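Local coordinates for fructooligosaccharide ABC transporter substrate-binding protein FusA (Streptococcus pneumoniae, PDB 5G5Z), which binds short- and long-chain fructooligosaccharides such as kestose, nystose and inulin, preferring the longer ones, and delivers them to the FusABC-MsmK importer, at residues A328-L333 with G381-I386; D346-I351 with R375-V380. All coordinates share one frame; numbering follows the deposited sequence.

Interaction 1 of 2, residues A328-L333 with G381-I386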
ATOM      1  N   ALA B 328      -7.050  27.344 -23.199  1.00 39.28           N
ATOM      2  CA  ALA B 328      -6.997  28.547 -22.377  1.00 36.77           C
ATOM      3  C   ALA B 328      -6.006  28.391 -21.237  1.00 30.52           C
ATOM      4  O   ALA B 328      -5.359  29.366 -20.836  1.00 36.51           O
ATOM      5  CB  ALA B 328      -8.389  28.873 -21.828  1.00 42.69           C
ATOM      6  N   GLN B 329      -5.868  27.178 -20.711  1.00 29.58           N
ATOM      7  CA  GLN B 329      -4.906  26.935 -19.645  1.00 31.04           C
ATOM      8  C   GLN B 329      -3.467  27.090 -20.127  1.00 35.55           C
ATOM      9  O   GLN B 329      -2.561  27.307 -19.310  1.00 33.69           O
ATOM     10  CB  GLN B 329      -5.139  25.539 -19.064  1.00 25.65           C
ATOM     11  CG  GLN B 329      -6.598  25.164 -18.942  1.00 28.98           C
ATOM     12  CD  GLN B 329      -7.381  26.203 -18.166  1.00 30.09           C
ATOM     13  OE1 GLN B 329      -6.997  26.582 -17.059  1.00 32.44           O
ATOM     14  NE2 GLN B 329      -8.460  26.696 -18.756  1.00 24.50           N
ATOM     15  N   TYR B 330      -3.227  26.983 -21.425  1.00 34.65           N
ATOM     16  CA  TYR B 330      -1.876  27.124 -21.946  1.00 34.10           C
ATOM     17  C   TYR B 330      -1.535  28.561 -22.309  1.00 35.37           C
ATOM     18  O   TYR B 330      -0.404  28.824 -22.730  1.00 35.81           O
ATOM     19  CB  TYR B 330      -1.672  26.192 -23.146  1.00 25.96           C
ATOM     20  CG  TYR B 330      -1.423  24.759 -22.712  1.00 24.26           C
ATOM     21  CD1 TYR B 330      -0.233  24.402 -22.074  1.00 24.31           C
ATOM     22  CD2 TYR B 330      -2.372  23.771 -22.922  1.00 26.56           C
ATOM     23  CE1 TYR B 330      -0.001  23.103 -21.665  1.00 25.83           C
ATOM     24  CE2 TYR B 330      -2.138  22.457 -22.518  1.00 23.49           C
ATOM     25  CZ  TYR B 330      -0.963  22.141 -21.887  1.00 27.66           C
ATOM     26  OH  TYR B 330      -0.735  20.849 -21.481  1.00 30.79           O
ATOM     27  N   ALA B 331      -2.468  29.492 -22.132  1.00 36.29           N
ATOM     28  CA  ALA B 331      -2.134  30.896 -22.282  1.00 37.33           C
ATOM     29  C   ALA B 331      -1.101  31.271 -21.226  1.00 34.56           C
ATOM     30  O   ALA B 331      -1.227  30.862 -20.069  1.00 36.77           O
ATOM     31  CB  ALA B 331      -3.377  31.771 -22.146  1.00 33.85           C
ATOM     32  N   PRO B 332      -0.055  32.016 -21.596  1.00 40.50           N
ATOM     33  CA  PRO B 332       1.058  32.233 -20.653  1.00 34.39           C
ATOM     34  C   PRO B 332       0.659  32.774 -19.285  1.00 32.55           C
ATOM     35  O   PRO B 332       1.067  32.196 -18.270  1.00 38.25           O
ATOM     36  CB  PRO B 332       1.964  33.195 -21.432  1.00 38.62           C
ATOM     37  CG  PRO B 332       1.729  32.828 -22.875  1.00 33.60           C
ATOM     38  CD  PRO B 332       0.268  32.491 -22.961  1.00 41.29           C
ATOM     39  N   LEU B 333      -0.121  33.856 -19.218  1.00 40.59           N
ATOM     40  CA  LEU B 333      -0.539  34.382 -17.915  1.00 36.30           C
ATOM     41  C   LEU B 333      -1.385  33.367 -17.154  1.00 29.98           C
ATOM     42  O   LEU B 333      -1.276  33.247 -15.930  1.00 34.16           O
ATOM     43  CB  LEU B 333      -1.318  35.692 -18.088  1.00 36.98           C
ATOM     44  CG  LEU B 333      -0.532  36.955 -18.423  1.00 41.91           C
ATOM     45  CD1 LEU B 333      -1.491  38.100 -18.752  1.00 43.94           C
ATOM     46  CD2 LEU B 333       0.393  37.330 -17.276  1.00 42.68           C
ATOM     47  N   GLY B 381      -3.388  23.828 -10.677  1.00 33.08           N
ATOM     48  CA  GLY B 381      -2.777  22.628 -11.216  1.00 26.59           C
ATOM     49  C   GLY B 381      -3.210  22.422 -12.664  1.00 27.92           C
ATOM     50  O   GLY B 381      -3.497  23.374 -13.396  1.00 31.35           O
ATOM     51  N   GLY B 382      -3.297  21.157 -13.079  1.00 29.25           N
ATOM     52  CA  GLY B 382      -3.759  20.846 -14.417  1.00 28.25           C
ATOM     53  C   GLY B 382      -2.676  21.069 -15.461  1.00 28.59           C
ATOM     54  O   GLY B 382      -1.514  21.322 -15.127  1.00 29.63           O
ATOM     55  N   PRO B 383      -3.029  20.986 -16.744  1.00 29.18           N
ATOM     56  CA  PRO B 383      -2.007  21.116 -17.787  1.00 25.09           C
ATOM     57  C   PRO B 383      -1.681  22.578 -18.017  1.00 30.22           C
ATOM     58  O   PRO B 383      -2.557  23.448 -18.005  1.00 30.62           O
ATOM     59  CB  PRO B 383      -2.684  20.496 -19.008  1.00 29.68           C
ATOM     60  CG  PRO B 383      -4.110  20.885 -18.827  1.00 31.04           C
ATOM     61  CD  PRO B 383      -4.377  20.859 -17.329  1.00 28.69           C
ATOM     62  N   LEU B 384      -0.403  22.843 -18.229  1.00 30.12           N
ATOM     63  CA  LEU B 384       0.069  24.210 -18.341  1.00 28.62           C
ATOM     64  C   LEU B 384       1.514  24.163 -18.796  1.00 30.57           C
ATOM     65  O   LEU B 384       2.190  23.137 -18.659  1.00 32.34           O
ATOM     66  CB  LEU B 384      -0.066  24.943 -17.004  1.00 24.76           C
ATOM     67  CG  LEU B 384       0.769  24.421 -15.835  1.00 26.22           C
ATOM     68  CD1 LEU B 384       2.125  25.103 -15.809  1.00 29.51           C
ATOM     69  CD2 LEU B 384       0.054  24.629 -14.472  1.00 24.99           C
ATOM     70  N   ALA B 385       1.993  25.284 -19.324  1.00 32.76           N
ATOM     71  CA  ALA B 385       3.400  25.364 -19.693  1.00 26.97           C
ATOM     72  C   ALA B 385       3.959  26.699 -19.250  1.00 31.75           C
ATOM     73  O   ALA B 385       3.383  27.746 -19.554  1.00 35.38           O
ATOM     74  CB  ALA B 385       3.621  25.186 -21.211  1.00 23.05           C
ATOM     75  N   ILE B 386       5.088  26.659 -18.554  1.00 32.29           N
ATOM     76  CA  ILE B 386       5.871  27.854 -18.258  1.00 32.09           C
ATOM     77  C   ILE B 386       7.246  27.668 -18.896  1.00 34.53           C
ATOM     78  O   ILE B 386       8.012  26.784 -18.496  1.00 32.96           O
ATOM     79  CB  ILE B 386       5.969  28.117 -16.751  1.00 29.77           C
ATOM     80  CG1 ILE B 386       4.552  28.364 -16.189  1.00 38.46           C
ATOM     81  CG2 ILE B 386       6.846  29.306 -16.483  1.00 28.30           C
ATOM     82  CD1 ILE B 386       4.472  28.400 -14.702  1.00 33.93           C
TER
HETATM   83  O   HOH W   1       1.919  28.718 -21.527  1.00 29.46           O
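The ring of Tyr330 lies against the backbone of Pro383, Leu384 and Ala385, and no direct hydrogen bond joins the two segments. It is a worked example of an aromatic side chain packing on the backbone at the start of an edge strand. One ring face is turned to Pro383 O, while Tyr330 CE1 comes within 3.4 Å of the carbonyl carbon C of Leu384. Further out along the phenol, the Pro383 pyrrolidine crosses the tyrosine at about a right angle, with CB 3.2 Å from Tyr330 OH. At the inner end of the ring, Tyr330 CD1 touches Ala385 CB at 4.0 Å. A chi1 of -79°, with CG beside the backbone N, brings the ring against this backbone, and a hydrogen bond from its hydroxyl to Pro120 O pins the far end. The side chain of Gln329 meets the other segment through CB, 3.5 Å from Pro383 O, and its carbonyl O touches Leu384 CB; the bent chain carries the amide off to Asn338 and Trp325.

One water spans the backbones, donating to Tyr330 O and to Ala385 O, each at 2.6 Å. Ser335 OG bonds to Gln329 O and Ala385 N, so a hydroxyl from helix 332-340 also bridges the two segments.

Helix 93-101 packs on the tyrosine through Asn94, Leu95 and Ile98. Strand 384-386 pairs in parallel with strand 121-123 at the margin of a small mixed sheet, and Tyr330, in the turn between helices 319-329 and 332-340, packs against that marginal strand.

Interaction 2 of 2, residues D346-I351 with R375-V380; sequences DKQQNI and RQKTEV. With GLC (alpha-D-glucopyranose), chain F; FRU (beta-D-fructofuranose), chain C; FRU (beta-D-fructofuranose), chain D.
The backbones of 346-351 and 375-380 stay well apart, their closest CA atoms, Ile351 and Arg375, being 7.3 Å from each other, so the irregular loop reaches the last turn of helix 371-378 through side chains and a water. Gln348 and Thr378 approach from opposite directions, Gln348 OE1 meeting the methyl CG2 of Thr378 at 3.5 Å. With chi1 at -164° and an extended chain, the glutamine also crosses Lys377 obliquely, NE2 4.1 Å from Lys377 CD. Ile351 turns its side chain toward the helix, CG1 4.3 Å from Thr378 OG1. That hydroxyl, hydrogen-bonded to Leu374 O, receives a bond from a water that accepts from Ile351 N.

Beyond the loop, extended Arg375 offers one guanidinium face to glucose C3, 3.4 Å above the plane, while its NH1 donates to O1 and O3 of the chain C fructose and more weakly to O3 of the chain D fructose. Glu379 grips the glucose by both oxygens, OE1 taking O3 and OE2 taking O4, each at 2.7 Å.

Arg375 NE, also hydrogen-bonded to Asn339 O, forms a salt bridge with Glu379 OE1 that is weak as a hydrogen bond; the positive charge probably favours an ionised carboxylate, suited to accepting both glucose hydroxyls.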
ATOM      1  N   ASP B 346      -8.689  40.504  -2.567  1.00 54.46           N
ATOM      2  CA  ASP B 346      -8.646  41.634  -1.642  1.00 63.42           C
ATOM      3  C   ASP B 346      -8.667  41.198  -0.188  1.00 64.28           C
ATOM      4  O   ASP B 346      -8.350  42.003   0.692  1.00 65.25           O
ATOM      5  CB  ASP B 346      -9.822  42.592  -1.868  1.00 71.78           C
ATOM      6  CG  ASP B 346      -9.834  43.202  -3.256  1.00 81.47           C
ATOM      7  OD1 ASP B 346      -8.748  43.523  -3.799  1.00 84.88           O
ATOM      8  OD2 ASP B 346     -10.947  43.367  -3.803  1.00 87.21           O
ATOM      9  N   LYS B 347      -9.051  39.961   0.090  1.00 65.31           N
ATOM     10  CA  LYS B 347      -9.085  39.480   1.462  1.00 75.09           C
ATOM     11  C   LYS B 347      -7.977  38.489   1.781  1.00 74.50           C
ATOM     12  O   LYS B 347      -7.378  38.574   2.855  1.00 81.65           O
ATOM     13  CB  LYS B 347     -10.450  38.844   1.768  1.00 78.80           C
ATOM     14  CG  LYS B 347     -11.567  39.855   2.040  1.00 81.22           C
ATOM     15  CD  LYS B 347     -12.230  40.342   0.758  1.00 79.42           C
ATOM     16  CE  LYS B 347     -13.027  41.615   0.996  1.00 77.74           C
ATOM     17  NZ  LYS B 347     -13.548  42.186  -0.278  1.00 77.59           N
ATOM     18  N   GLN B 348      -7.679  37.563   0.878  1.00 64.68           N
ATOM     19  CA  GLN B 348      -6.645  36.561   1.096  1.00 58.26           C
ATOM     20  C   GLN B 348      -5.288  37.053   0.583  1.00 56.32           C
ATOM     21  O   GLN B 348      -5.202  37.932  -0.282  1.00 53.92           O
ATOM     22  CB  GLN B 348      -7.029  35.253   0.403  1.00 49.91           C
ATOM     23  CG  GLN B 348      -6.246  34.034   0.848  1.00 51.38           C
ATOM     24  CD  GLN B 348      -6.620  32.817   0.041  1.00 55.39           C
ATOM     25  OE1 GLN B 348      -7.169  32.941  -1.051  1.00 59.14           O
ATOM     26  NE2 GLN B 348      -6.337  31.635   0.572  1.00 56.22           N
ATOM     27  N   GLN B 349      -4.220  36.477   1.140  1.00 49.36           N
ATOM     28  CA  GLN B 349      -2.879  36.744   0.635  1.00 46.06           C
ATOM     29  C   GLN B 349      -2.792  36.354  -0.840  1.00 37.66           C
ATOM     30  O   GLN B 349      -3.533  35.494  -1.324  1.00 38.20           O
ATOM     31  CB  GLN B 349      -1.850  35.966   1.451  1.00 53.25           C
ATOM     32  CG  GLN B 349      -0.585  36.718   1.793  1.00 58.78           C
ATOM     33  CD  GLN B 349       0.375  35.882   2.630  1.00 63.25           C
ATOM     34  OE1 GLN B 349      -0.001  35.310   3.656  1.00 57.33           O
ATOM     35  NE2 GLN B 349       1.624  35.796   2.183  1.00 64.83           N
ATOM     36  N   ASN B 350      -1.892  37.009  -1.565  1.00 35.83           N
ATOM     37  CA  ASN B 350      -1.717  36.765  -2.990  1.00 38.13           C
ATOM     38  C   ASN B 350      -0.277  36.411  -3.292  1.00 36.70           C
ATOM     39  O   ASN B 350       0.646  37.050  -2.791  1.00 41.67           O
ATOM     40  CB  ASN B 350      -2.104  37.979  -3.823  1.00 43.43           C
ATOM     41  CG  ASN B 350      -3.585  38.224  -3.818  1.00 42.72           C
ATOM     42  OD1 ASN B 350      -4.319  37.618  -4.595  1.00 39.27           O
ATOM     43  ND2 ASN B 350      -4.040  39.122  -2.945  1.00 39.23           N
ATOM     44  N   ILE B 351      -0.095  35.396  -4.134  1.00 36.89           N
ATOM     45  CA  ILE B 351       1.244  35.060  -4.603  1.00 26.79           C
ATOM     46  C   ILE B 351       1.787  36.146  -5.529  1.00 32.81           C
ATOM     47  O   ILE B 351       2.984  36.459  -5.504  1.00 37.60           O
ATOM     48  CB  ILE B 351       1.221  33.695  -5.302  1.00 30.22           C
ATOM     49  CG1 ILE B 351       0.984  32.576  -4.282  1.00 33.46           C
ATOM     50  CG2 ILE B 351       2.489  33.514  -6.097  1.00 25.67           C
ATOM     51  CD1 ILE B 351       2.119  32.388  -3.304  1.00 33.89           C
ATOM     52  N   ARG B 375       0.406  28.509  -1.935  1.00 30.59           N
ATOM     53  CA  ARG B 375       0.295  27.960  -3.278  1.00 29.76           C
ATOM     54  C   ARG B 375      -0.818  26.925  -3.344  1.00 27.23           C
ATOM     55  O   ARG B 375      -1.698  26.993  -4.206  1.00 28.49           O
ATOM     56  CB  ARG B 375       1.623  27.360  -3.717  1.00 29.01           C
ATOM     57  CG  ARG B 375       1.532  26.680  -5.067  1.00 28.60           C
ATOM     58  CD  ARG B 375       2.863  26.059  -5.451  1.00 27.61           C
ATOM     59  NE  ARG B 375       2.809  25.555  -6.813  1.00 31.14           N
ATOM     60  CZ  ARG B 375       3.824  24.975  -7.440  1.00 31.03           C
ATOM     61  NH1 ARG B 375       4.989  24.817  -6.822  1.00 28.33           N
ATOM     62  NH2 ARG B 375       3.660  24.553  -8.684  1.00 27.21           N
ATOM     63  N   GLN B 376      -0.813  25.966  -2.422  1.00 29.16           N
ATOM     64  CA  GLN B 376      -1.752  24.876  -2.580  1.00 31.15           C
ATOM     65  C   GLN B 376      -3.173  25.296  -2.245  1.00 32.01           C
ATOM     66  O   GLN B 376      -4.118  24.610  -2.643  1.00 30.59           O
ATOM     67  CB  GLN B 376      -1.279  23.665  -1.760  1.00 33.56           C
ATOM     68  CG  GLN B 376      -1.201  23.847  -0.274  1.00 48.91           C
ATOM     69  CD  GLN B 376      -0.460  22.690   0.393  1.00 50.84           C
ATOM     70  OE1 GLN B 376      -1.021  21.611   0.605  1.00 42.62           O
ATOM     71  NE2 GLN B 376       0.808  22.912   0.720  1.00 49.21           N
ATOM     72  N   LYS B 377      -3.341  26.443  -1.597  1.00 27.94           N
ATOM     73  CA  LYS B 377      -4.662  27.015  -1.388  1.00 33.45           C
ATOM     74  C   LYS B 377      -5.203  27.707  -2.638  1.00 36.14           C
ATOM     75  O   LYS B 377      -6.430  27.754  -2.834  1.00 36.77           O
ATOM     76  CB  LYS B 377      -4.617  28.017  -0.230  1.00 37.68           C
ATOM     77  CG  LYS B 377      -4.456  27.409   1.145  1.00 42.23           C
ATOM     78  CD  LYS B 377      -4.298  28.512   2.180  1.00 48.44           C
ATOM     79  CE  LYS B 377      -4.415  27.976   3.602  1.00 53.20           C
ATOM     80  NZ  LYS B 377      -3.983  28.962   4.640  1.00 60.07           N
ATOM     81  N   THR B 378      -4.322  28.262  -3.488  1.00 27.61           N
ATOM     82  CA  THR B 378      -4.767  29.155  -4.550  1.00 26.20           C
ATOM     83  C   THR B 378      -4.378  28.707  -5.963  1.00 34.98           C
ATOM     84  O   THR B 378      -4.949  29.226  -6.926  1.00 34.46           O
ATOM     85  CB  THR B 378      -4.250  30.590  -4.303  1.00 36.36           C
ATOM     86  OG1 THR B 378      -2.817  30.608  -4.254  1.00 33.08           O
ATOM     87  CG2 THR B 378      -4.793  31.155  -2.975  1.00 37.87           C
ATOM     88  N   GLU B 379      -3.449  27.759  -6.115  1.00 33.57           N
ATOM     89  CA  GLU B 379      -3.162  27.198  -7.433  1.00 36.57           C
ATOM     90  C   GLU B 379      -4.338  26.342  -7.905  1.00 27.85           C
ATOM     91  O   GLU B 379      -5.266  26.025  -7.146  1.00 31.02           O
ATOM     92  CB  GLU B 379      -1.899  26.329  -7.404  1.00 32.36           C
ATOM     93  CG  GLU B 379      -2.215  24.931  -6.825  1.00 33.75           C
ATOM     94  CD  GLU B 379      -0.993  24.137  -6.383  1.00 39.17           C
ATOM     95  OE1 GLU B 379       0.048  24.198  -7.070  1.00 33.73           O
ATOM     96  OE2 GLU B 379      -1.074  23.446  -5.338  1.00 41.53           O
ATOM     97  N   VAL B 380      -4.263  25.936  -9.172  1.00 27.01           N
ATOM     98  CA  VAL B 380      -5.281  25.140  -9.855  1.00 29.66           C
ATOM     99  C   VAL B 380      -4.686  23.824 -10.359  1.00 34.74           C
ATOM    100  O   VAL B 380      -5.383  22.806 -10.455  1.00 33.86           O
ATOM    101  CB  VAL B 380      -5.894  25.971 -11.000  1.00 35.95           C
ATOM    102  CG1 VAL B 380      -6.381  25.110 -12.124  1.00 32.49           C
ATOM    103  CG2 VAL B 380      -7.048  26.821 -10.463  1.00 40.11           C
TER
HETATM  104  C1  GLC F   1       4.956  21.193  -5.002  1.00 25.78           C
HETATM  105  C2  GLC F   1       3.824  21.102  -6.012  1.00 29.67           C
HETATM  106  C3  GLC F   1       2.790  22.147  -5.764  1.00 35.29           C
HETATM  107  C4  GLC F   1       2.223  22.001  -4.414  1.00 36.94           C
HETATM  108  C5  GLC F   1       3.331  22.094  -3.395  1.00 32.72           C
HETATM  109  C6  GLC F   1       2.740  21.934  -2.027  1.00 37.83           C
HETATM  110  O2  GLC F   1       4.371  21.251  -7.341  1.00 32.98           O
HETATM  111  O3  GLC F   1       1.720  22.119  -6.768  1.00 33.96           O
HETATM  112  O4  GLC F   1       1.318  23.106  -4.166  1.00 39.91           O
HETATM  113  O5  GLC F   1       4.326  21.048  -3.659  1.00 26.07           O
HETATM  114  O6  GLC F   1       2.457  20.596  -1.778  1.00 41.64           O
HETATM  115  C1  FRU C   2       7.597  22.282  -6.251  1.00 32.89           C
HETATM  116  C2  FRU C   2       7.180  22.447  -4.776  1.00 35.90           C
HETATM  117  C3  FRU C   2       7.098  23.815  -4.035  1.00 37.33           C
HETATM  118  C4  FRU C   2       6.884  23.366  -2.612  1.00 39.46           C
HETATM  119  C5  FRU C   2       7.441  22.161  -2.565  1.00 40.58           C
HETATM  120  C6  FRU C   2       6.860  21.380  -1.436  1.00 46.52           C
HETATM  121  O1  FRU C   2       7.467  23.514  -6.950  1.00 27.33           O
HETATM  122  O2  FRU C   2       5.704  22.417  -5.156  1.00 21.83           O
HETATM  123  O3  FRU C   2       6.097  24.655  -4.409  1.00 38.10           O
HETATM  124  O4  FRU C   2       7.522  24.256  -1.583  1.00 38.76           O
HETATM  125  O5  FRU C   2       7.101  21.474  -3.973  1.00 35.15           O
HETATM  126  O6  FRU C   2       6.899  19.998  -1.760  1.00 49.56           O
HETATM  127  C1  FRU D   3       9.100  22.787  -8.640  1.00 30.64           C
HETATM  128  C2  FRU D   3       8.601  23.927  -7.820  1.00 30.45           C
HETATM  129  C3  FRU D   3       8.307  25.022  -8.495  1.00 31.01           C
HETATM  130  C4  FRU D   3       8.603  26.187  -7.482  1.00 30.31           C
HETATM  131  C5  FRU D   3       9.951  25.687  -6.896  1.00 31.12           C
HETATM  132  C6  FRU D   3      10.238  26.199  -5.484  1.00 30.66           C
HETATM  133  O1  FRU D   3       8.183  22.416  -9.666  1.00 29.43           O
HETATM  134  O3  FRU D   3       6.924  25.083  -8.936  1.00 32.91           O
HETATM  135  O4  FRU D   3       8.828  27.368  -8.087  1.00 37.86           O
HETATM  136  O5  FRU D   3       9.856  24.375  -6.873  1.00 34.08           O
HETATM  137  O6  FRU D   3      11.306  25.423  -5.031  1.00 25.60           O
HETATM  138  O   HOH W   2      -2.354  33.407  -4.593  1.00 24.36           O

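The two contacts lie with their centres about 17 Å apart on the same side of the chain's centre. Along the sequence the order is 328-333, 346-351, 375-380, 381-386, so the second contact is enclosed by the first, and helix 371-378 is followed, after a short loop, by strand 384-386, with the partner segments adjoining at Val380 and Gly381. Helix 332-340 connects the two contacts: it starts within interaction 1, and its Trp340, a substrate-binding residue, touches Arg375 of interaction 2. Interaction 1 is buried beside the small sheet, interaction 2 near the surface, where its helix end supplies Arg375 and Glu379 to the sugar site of this solute-binding protein.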